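Local coordinates for bifunctional protein PutA (Bdellovibrio bacteriovorus, PDB 5UR2), which probably oxidises proline to glutamate in two steps, with an FAD-dependent proline dehydrogenase and an NAD-dependent L-glutamate gamma-semialdehyde dehydrogenase in one chain, at residues 324-329 with 451-455. Sequence-based numbering, arbitrary orientation.
Sequences YTNKAE and LTPTS. With P5F (N-propargylglycine-modified flavin adenine dinucleotide), chain F.
E329 holds T454 with both carboxylate oxygens. The contact lies on the proline dehydrogenase TIM barrel, where the loop 451-455 runs past the N-terminal end of helix 327-343. T454 OG1 donates to E329 OE1 on its syn lone pair at 2.5 Å. T454 N reaches E329 OE2 at 2.9 Å, but from above the carboxylate plane, 49° out of it. The two bonds should fix the rotation of the carboxylate. E329 is extended beyond CG (chi2 -178°), which carries its charged end across to the loop. R277 also hydrogen-bonds T454 OG1 and may help balance the buried charge. A bond of 3.5 Å from T325 N to T454 OG1 is a second, weak bond to this oxygen within the contact; with R277 it has three partners. T454 CG2 lies against N326 CB and T325 OG1.

N326 is the N-cap of the helix. With CG anti to the backbone N (chi1 168°), its amide lies between the helix start and the loop. OD1 accepts from A328 N, which sits above the carbonyl plane. N326 ND2 gives a weak bond of 3.3 Å to T452 O. L451 covers the same helix end. Its CD1 touches A328 CB at 3.8 Å, and the L451 and E329 side chains cross at about a right angle.

Behind this end lies the AMP part of the modified FAD. T325 O accepts a weak bond from N6A. K327 CB points away from the loop. CB and CG pack on the adenine, and K327 NZ, also paired with D331, bonds phosphate oxygen O1A of P5F at 2.9 Å.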
loop_
_atom_site.group_PDB
_atom_site.type_symbol
_atom_site.label_atom_id
_atom_site.label_comp_id
_atom_site.label_asym_id
_atom_site.label_seq_id
_atom_site.Cartn_x
_atom_site.Cartn_y
_atom_site.Cartn_z
ATOM N N TYR B 324 -17.561 -26.354 22.964
ATOM C CA TYR B 324 -17.426 -25.291 23.948
ATOM C C TYR B 324 -15.997 -24.793 23.925
ATOM O O TYR B 324 -15.070 -25.551 23.632
ATOM C CB TYR B 324 -17.753 -25.777 25.369
ATOM C CG TYR B 324 -19.129 -26.329 25.543
ATOM C CD1 TYR B 324 -20.242 -25.489 25.558
ATOM C CD2 TYR B 324 -19.331 -27.701 25.681
ATOM C CE1 TYR B 324 -21.533 -26.006 25.736
ATOM C CE2 TYR B 324 -20.604 -28.228 25.835
ATOM C CZ TYR B 324 -21.697 -27.382 25.862
ATOM O OH TYR B 324 -22.943 -27.916 26.031
ATOM N N THR B 325 -15.811 -23.514 24.243
ATOM C CA THR B 325 -14.457 -22.984 24.308
ATOM C C THR B 325 -14.079 -22.536 25.717
ATOM O O THR B 325 -12.985 -22.007 25.918
ATOM C CB THR B 325 -14.270 -21.857 23.284
ATOM O OG1 THR B 325 -15.296 -20.882 23.443
ATOM C CG2 THR B 325 -14.340 -22.435 21.858
ATOM N N ASN B 326 -14.934 -22.777 26.703
ATOM C CA ASN B 326 -14.592 -22.670 28.117
ATOM C C ASN B 326 -14.551 -24.089 28.673
ATOM O O ASN B 326 -15.548 -24.818 28.594
ATOM C CB ASN B 326 -15.627 -21.791 28.828
ATOM C CG ASN B 326 -15.531 -21.837 30.359
ATOM O OD1 ASN B 326 -14.602 -22.386 30.938
ATOM N ND2 ASN B 326 -16.504 -21.212 31.012
ATOM N N LYS B 327 -13.403 -24.488 29.227
ATOM C CA LYS B 327 -13.250 -25.899 29.573
ATOM C C LYS B 327 -14.239 -26.325 30.663
ATOM O O LYS B 327 -14.663 -27.486 30.699
ATOM C CB LYS B 327 -11.806 -26.188 29.992
ATOM C CG LYS B 327 -11.478 -27.694 30.010
ATOM C CD LYS B 327 -11.462 -28.247 31.455
ATOM C CE LYS B 327 -11.205 -29.760 31.474
ATOM N NZ LYS B 327 -11.247 -30.305 32.875
ATOM N N ALA B 328 -14.608 -25.405 31.557
ATOM C CA ALA B 328 -15.618 -25.706 32.562
ATOM C C ALA B 328 -16.981 -26.006 31.935
ATOM O O ALA B 328 -17.765 -26.764 32.521
ATOM C CB ALA B 328 -15.717 -24.557 33.576
ATOM N N GLU B 329 -17.290 -25.424 30.764
ATOM C CA GLU B 329 -18.518 -25.811 30.059
ATOM C C GLU B 329 -18.509 -27.291 29.706
ATOM O O GLU B 329 -19.533 -27.968 29.835
ATOM C CB GLU B 329 -18.717 -25.009 28.770
ATOM C CG GLU B 329 -19.202 -23.594 28.932
ATOM C CD GLU B 329 -19.424 -22.902 27.589
ATOM O OE1 GLU B 329 -18.460 -22.768 26.798
ATOM O OE2 GLU B 329 -20.582 -22.518 27.319
ATOM N N LEU B 451 -20.501 -20.482 36.059
ATOM C CA LEU B 451 -20.211 -20.868 34.680
ATOM C C LEU B 451 -20.793 -19.848 33.706
ATOM O O LEU B 451 -22.012 -19.648 33.648
ATOM C CB LEU B 451 -20.771 -22.252 34.379
ATOM C CG LEU B 451 -20.537 -22.729 32.943
ATOM C CD1 LEU B 451 -19.017 -22.828 32.605
ATOM C CD2 LEU B 451 -21.265 -24.040 32.704
ATOM N N THR B 452 -19.913 -19.241 32.917
ATOM C CA THR B 452 -20.285 -18.296 31.880
ATOM C C THR B 452 -20.306 -18.994 30.528
ATOM O O THR B 452 -19.297 -19.597 30.137
ATOM C CB THR B 452 -19.296 -17.138 31.865
ATOM O OG1 THR B 452 -17.960 -17.660 31.750
ATOM C CG2 THR B 452 -19.407 -16.334 33.172
ATOM N N PRO B 453 -21.410 -18.972 29.802
ATOM C CA PRO B 453 -21.457 -19.658 28.508
ATOM C C PRO B 453 -20.574 -18.977 27.473
ATOM O O PRO B 453 -20.244 -17.796 27.568
ATOM C CB PRO B 453 -22.930 -19.567 28.095
ATOM C CG PRO B 453 -23.604 -18.670 29.111
ATOM C CD PRO B 453 -22.576 -18.106 30.030
ATOM N N THR B 454 -20.184 -19.755 26.473
ATOM C CA THR B 454 -19.529 -19.216 25.292
ATOM C C THR B 454 -20.486 -19.291 24.113
ATOM O O THR B 454 -21.452 -20.061 24.112
ATOM C CB THR B 454 -18.230 -19.971 24.949
ATOM O OG1 THR B 454 -18.524 -21.354 24.677
ATOM C CG2 THR B 454 -17.185 -19.837 26.075
ATOM N N SER B 455 -20.214 -18.523 23.154
ATOM C CA SER B 455 -21.006 -18.520 21.936
ATOM C C SER B 455 -20.298 -19.331 20.862
ATOM O O SER B 455 -19.071 -19.286 20.771
ATOM C CB SER B 455 -21.210 -17.091 21.416
ATOM O OG SER B 455 -21.690 -17.101 20.070
HETATM P PA P5F F . -9.953 -33.340 31.593
HETATM O O1A P5F F . -10.896 -33.227 32.839
HETATM O O2A P5F F . -8.672 -32.671 31.659
HETATM O O5B P5F F . -10.504 -32.753 30.322
HETATM C C5B P5F F . -9.739 -32.398 29.176
HETATM C C4B P5F F . -10.702 -32.178 28.000
HETATM O O4B P5F F . -11.442 -30.984 28.093
HETATM C C3B P5F F . -10.094 -32.123 26.628
HETATM O O3B P5F F . -9.770 -33.368 26.140
HETATM C C2B P5F F . -11.152 -31.465 25.837
HETATM O O2B P5F F . -12.109 -32.403 25.484
HETATM C C1B P5F F . -11.744 -30.509 26.810
HETATM N N9A P5F F . -11.237 -29.164 26.708
HETATM C C8A P5F F . -9.920 -28.738 26.816
HETATM N N7A P5F F . -9.891 -27.406 26.682
HETATM C C5A P5F F . -11.185 -26.915 26.497
HETATM C C6A P5F F . -11.744 -25.656 26.288
HETATM N N6A P5F F . -10.917 -24.483 26.254
HETATM N N1A P5F F . -13.073 -25.518 26.115
HETATM C C2A P5F F . -13.893 -26.590 26.145
HETATM N N3A P5F F . -13.372 -27.839 26.318
HETATM C C4A P5F F . -12.060 -28.035 26.499
HETATM N N1 P5F F . -12.272 -38.762 22.554
HETATM C C2 P5F F . -13.103 -38.647 21.379
HETATM O O2 P5F F . -13.383 -37.386 20.902
HETATM N N3 P5F F . -13.632 -39.809 20.730
HETATM C C4 P5F F . -13.365 -41.119 21.199
HETATM O O4 P5F F . -13.915 -42.211 20.516
HETATM C C4X P5F F . -12.481 -41.244 22.433
HETATM N N5 P5F F . -12.029 -42.544 22.925
HETATM C C5X P5F F . -11.572 -42.580 24.328
HETATM C C6 P5F F . -11.617 -43.864 25.092
HETATM C C7 P5F F . -11.261 -43.884 26.464
HETATM C C7M P5F F . -11.312 -45.190 27.226
HETATM C C8 P5F F . -10.860 -42.683 27.125
HETATM C C8M P5F F . -10.478 -42.666 28.583
HETATM C C9 P5F F . -10.817 -41.463 26.410
HETATM C C9A P5F F . -11.187 -41.435 24.966
HETATM N N10 P5F F . -11.163 -40.166 24.234
HETATM C C10 P5F F . -11.976 -40.091 23.053
HETATM C "C1'" P5F F . -10.504 -38.945 24.761
HETATM C "C2'" P5F F . -11.394 -38.173 25.736
HETATM O "O2'" P5F F . -12.448 -37.633 25.034
HETATM C "C3'" P5F F . -10.685 -37.063 26.516
HETATM O "O3'" P5F F . -10.223 -36.125 25.618
HETATM C "C4'" P5F F . -9.501 -37.520 27.356
HETATM O "O4'" P5F F . -9.745 -38.833 27.726
HETATM C "C5'" P5F F . -9.143 -36.607 28.545
HETATM O "O5'" P5F F . -10.267 -36.089 29.229
HETATM P P P5F F . -10.406 -35.949 30.838
HETATM O O1P P5F F . -11.852 -36.020 31.463
HETATM O O2P P5F F . -9.351 -37.021 31.303
HETATM O O3P P5F F . -9.434 -34.668 31.172
HETATM C C21 P5F F . -10.508 -43.052 20.857
HETATM C C22 P5F F . -11.335 -42.895 21.914
HETATM C C23 P5F F . -11.044 -43.064 19.415
#